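Local coordinates for DNA repair protein RAD7 (PDB 5ZB2) that acts in the global genome repair complex that removes damage from nontranscribed DNA by nucleotide excision repair, at residues L95-P100 with A122-N127. Sequence-based numbering, arbitrary orientation.
With 9FO (3,6,9,12,15,18,21,24,27,30,33,36,39,42,45,48,51,54,57-nonadecaoxanonapentacontane-1,59-diol), chain K.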
loop_
_atom_site.group_PDB
_atom_site.type_symbol
_atom_site.label_atom_id
_atom_site.label_comp_id
_atom_site.label_asym_id
_atom_site.label_seq_id
_atom_site.Cartn_x
_atom_site.Cartn_y
_atom_site.Cartn_z
ATOM N N LEU A 95 -4.357 -2.606 8.537
ATOM C CA LEU A 95 -5.241 -2.894 9.663
ATOM C C LEU A 95 -6.532 -3.550 9.185
ATOM O O LEU A 95 -6.957 -4.580 9.719
ATOM C CB LEU A 95 -5.539 -1.601 10.426
ATOM C CG LEU A 95 -6.535 -1.703 11.585
ATOM C CD1 LEU A 95 -5.945 -2.528 12.721
ATOM C CD2 LEU A 95 -6.941 -0.318 12.064
ATOM N N ALA A 96 -7.167 -2.967 8.166
ATOM C CA ALA A 96 -8.417 -3.524 7.662
ATOM C C ALA A 96 -8.222 -4.941 7.137
ATOM O O ALA A 96 -9.081 -5.807 7.334
ATOM C CB ALA A 96 -8.991 -2.627 6.565
ATOM N N ILE A 97 -7.099 -5.198 6.462
ATOM C CA ILE A 97 -6.868 -6.521 5.890
ATOM C C ILE A 97 -6.689 -7.560 6.992
ATOM O O ILE A 97 -7.163 -8.696 6.872
ATOM C CB ILE A 97 -5.656 -6.479 4.939
ATOM C CG1 ILE A 97 -5.982 -5.652 3.689
ATOM C CG2 ILE A 97 -5.201 -7.882 4.546
ATOM C CD1 ILE A 97 -7.121 -6.193 2.840
ATOM N N PHE A 98 -6.021 -7.188 8.087
ATOM C CA PHE A 98 -5.597 -8.144 9.103
ATOM C C PHE A 98 -6.420 -8.071 10.389
ATOM O O PHE A 98 -5.992 -8.608 11.416
ATOM C CB PHE A 98 -4.115 -7.934 9.422
ATOM C CG PHE A 98 -3.179 -8.442 8.358
ATOM C CD1 PHE A 98 -3.353 -9.696 7.795
ATOM C CD2 PHE A 98 -2.111 -7.668 7.931
ATOM C CE1 PHE A 98 -2.487 -10.164 6.826
ATOM C CE2 PHE A 98 -1.244 -8.132 6.961
ATOM C CZ PHE A 98 -1.433 -9.381 6.409
ATOM N N SER A 99 -7.597 -7.441 10.365
ATOM C CA SER A 99 -8.462 -7.362 11.546
ATOM C C SER A 99 -9.913 -7.583 11.143
ATOM O O SER A 99 -10.790 -6.766 11.439
ATOM C CB SER A 99 -8.294 -6.017 12.255
ATOM O OG SER A 99 -6.981 -5.866 12.755
ATOM N N PRO A 100 -10.209 -8.707 10.487
ATOM C CA PRO A 100 -11.559 -8.898 9.935
ATOM C C PRO A 100 -12.654 -9.008 10.986
ATOM O O PRO A 100 -13.832 -8.859 10.639
ATOM C CB PRO A 100 -11.426 -10.199 9.131
ATOM C CG PRO A 100 -10.298 -10.932 9.783
ATOM C CD PRO A 100 -9.340 -9.874 10.252
ATOM N N ALA A 122 -14.453 0.188 4.859
ATOM C CA ALA A 122 -15.843 -0.169 4.595
ATOM C C ALA A 122 -15.972 -1.522 3.901
ATOM O O ALA A 122 -16.954 -2.238 4.126
ATOM C CB ALA A 122 -16.507 0.912 3.743
ATOM N N GLU A 123 -15.005 -1.890 3.058
ATOM C CA GLU A 123 -15.149 -3.076 2.223
ATOM C C GLU A 123 -14.437 -4.308 2.765
ATOM O O GLU A 123 -14.802 -5.423 2.384
ATOM C CB GLU A 123 -14.645 -2.779 0.808
ATOM C CG GLU A 123 -15.485 -1.726 0.092
ATOM C CD GLU A 123 -15.079 -1.511 -1.352
ATOM O OE1 GLU A 123 -13.880 -1.675 -1.670
ATOM O OE2 GLU A 123 -15.962 -1.176 -2.171
ATOM N N LYS A 124 -13.449 -4.148 3.645
ATOM C CA LYS A 124 -12.694 -5.283 4.161
ATOM C C LYS A 124 -13.090 -5.682 5.575
ATOM O O LYS A 124 -12.669 -6.748 6.038
ATOM C CB LYS A 124 -11.190 -4.979 4.128
ATOM C CG LYS A 124 -10.647 -4.650 2.742
ATOM C CD LYS A 124 -10.864 -5.788 1.771
ATOM C CE LYS A 124 -10.405 -5.416 0.384
ATOM N NZ LYS A 124 -10.772 -6.467 -0.609
ATOM N N LEU A 125 -13.872 -4.855 6.272
ATOM C CA LEU A 125 -14.342 -5.180 7.612
ATOM C C LEU A 125 -15.827 -5.513 7.540
ATOM O O LEU A 125 -16.672 -4.645 7.799
ATOM C CB LEU A 125 -14.088 -4.018 8.575
ATOM C CG LEU A 125 -12.625 -3.610 8.744
ATOM C CD1 LEU A 125 -12.527 -2.388 9.643
ATOM C CD2 LEU A 125 -11.790 -4.753 9.303
ATOM N N PRO A 126 -16.186 -6.753 7.196
ATOM C CA PRO A 126 -17.602 -7.061 6.934
ATOM C C PRO A 126 -18.492 -6.964 8.160
ATOM O O PRO A 126 -19.706 -6.791 8.002
ATOM C CB PRO A 126 -17.555 -8.496 6.394
ATOM C CG PRO A 126 -16.316 -9.078 6.994
ATOM C CD PRO A 126 -15.328 -7.944 7.064
ATOM N N ASN A 127 -17.937 -7.070 9.365
ATOM C CA ASN A 127 -18.713 -6.954 10.594
ATOM C C ASN A 127 -18.736 -5.537 11.157
ATOM O O ASN A 127 -19.315 -5.319 12.226
ATOM C CB ASN A 127 -18.158 -7.901 11.661
ATOM C CG ASN A 127 -18.205 -9.354 11.238
ATOM O OD1 ASN A 127 -19.184 -9.808 10.646
ATOM N ND2 ASN A 127 -17.144 -10.095 11.544
HETATM O OAA 9FO K . -6.003 -8.376 -5.807
HETATM C CAB 9FO K . -5.403 -8.691 -4.582
HETATM C CAC 9FO K . -4.049 -9.354 -4.831
HETATM O OAD 9FO K . -3.644 -10.061 -3.693
HETATM C CAE 9FO K . -3.155 -9.271 -2.650
HETATM C CAF 9FO K . -3.129 -10.096 -1.363
HETATM O OAG 9FO K . -3.285 -9.249 -0.262
HETATM C CAH 9FO K . -4.607 -8.854 -0.024
HETATM C CAI 9FO K . -4.607 -7.383 0.368
HETATM O OAJ 9FO K . -4.604 -6.620 -0.803
HETATM C CAK 9FO K . -3.816 -5.467 -0.744
HETATM C CAL 9FO K . -3.606 -4.931 -2.156
HETATM O OAM 9FO K . -2.262 -4.583 -2.332
HETATM C CAN 9FO K . -1.764 -4.871 -3.605
HETATM C CAO 9FO K . -1.436 -6.354 -3.688
HETATM O OAP 9FO K . -0.075 -6.521 -3.969
HETATM C CAQ 9FO K . 0.364 -7.841 -3.852
HETATM C CAR 9FO K . 0.572 -8.166 -2.379
HETATM O OAS 9FO K . 1.330 -9.330 -2.242
HETATM C CAT 9FO K . 0.972 -10.114 -1.139
HETATM C CAU 9FO K . 1.240 -9.378 0.175
HETATM O OAV 9FO K . 0.053 -9.299 0.908
HETATM C CAW 9FO K . 0.142 -8.508 2.059
HETATM C CAX 9FO K . -1.234 -8.419 2.717
HETATM O OAY 9FO K . -1.850 -7.204 2.396
HETATM C CAZ 9FO K . -1.375 -6.095 3.109
HETATM C CBA 9FO K . -2.299 -4.905 2.866
HETATM O OBB 9FO K . -1.579 -3.811 2.379
HETATM C CBC 9FO K . -1.545 -3.680 0.986
HETATM C CBD 9FO K . -0.935 -2.325 0.644
HETATM O OBE 9FO K . 0.455 -2.425 0.698
HETATM C CBF 9FO K . 1.056 -1.343 1.343
HETATM C CBG 9FO K . 2.571 -1.492 1.274
HETATM O OBH 9FO K . 2.890 -2.828 0.990
HETATM C CBI 9FO K . 4.145 -3.245 1.454
HETATM C CBJ 9FO K . 4.160 -4.763 1.619
HETATM O OBK 9FO K . 4.831 -5.081 2.809
HETATM C CBL 9FO K . 4.231 -6.080 3.588
HETATM C CBM 9FO K . 4.687 -5.923 5.035
HETATM O OBN 9FO K . 3.916 -6.747 5.861
HETATM C CBO 9FO K . 2.796 -6.128 6.426
HETATM C CBP 9FO K . 3.198 -5.301 7.647
HETATM O OBQ 9FO K . 2.271 -4.262 7.787
HETATM C CBR 9FO K . 2.725 -3.101 8.423
HETATM C CBS 9FO K . 1.866 -1.949 7.913
HETATM O OBT 9FO K . 2.697 -0.876 7.575
HETATM C CBU 9FO K . 2.226 -0.087 6.519
HETATM C CBV 9FO K . 3.400 0.670 5.915
HETATM O OBW 9FO K . 4.004 -0.142 4.951
HETATM C CBX 9FO K . 5.133 0.427 4.352
HETATM C CBY 9FO K . 5.935 -0.657 3.635
HETATM O OBZ 9FO K . 6.056 -1.788 4.451
HETATM C CCA 9FO K . 7.374 -2.245 4.588
HETATM C CCB 9FO K . 7.363 -3.656 5.173
HETATM O OCC 9FO K . 7.374 -3.654 6.572
HETATM C CCD 9FO K . 6.268 -3.080 7.210
HETATM C CCE 9FO K . 6.618 -1.629 7.530
HETATM O OCF 9FO K . 6.344 -1.330 8.869
HETATM C CCG 9FO K . 6.272 0.041 9.149
HETATM C CCH 9FO K . 7.463 0.789 8.547
HETATM O OCI 9FO K . 7.661 1.993 9.235
HETATM O O HOH W 1 -15.398 -6.752 10.258
#
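L125 reaches segment 95-100 through one methyl. L125 CD2 sits 3.1 Å from S99 O and 3.5 Å from A96 O, so this branch rests against two backbone carbonyls. The torsion that sets CG anti to its carbonyl carbon (chi1 -60°) carries the branch there. A96 meets helix 115-124 with its methyl: A96 CB is 4.0 Å from K124 CB. I97 and K124 lie side by side and point the same way. K124 bends at chi2 (-60°), and its CG and CD run along the I97 tip, with CG 3.9 Å from I97 CD1. I97 CD1 also touches the long bound glycol 9FO, 3.7 Å from its CAI. On its other branch, I97 CG2 lies over the face of the F98 ring, and F98 CZ meets the glycol CAX at 3.8 Å. With an alanine here in place of I97, the K124 methylenes would probably lose their apolar neighbour, and the F98 face would probably lose the group that lies over it. No direct hydrogen bond joins the two segments. Instead, one water donates to P100 O and accepts from N127 N, 2.7 Å from each, and so bridges the ends of the two segments. The contact joins two successive helices of the leucine-rich repeat solenoid in this C-terminal part of RAD7. Helices 89-98 and 115-124 pack side by side on its outer surface, and both segments lead on toward strands 104-108 and 130-134, parallel neighbours. Helix 141-150 continues the row, touching A122 and E123.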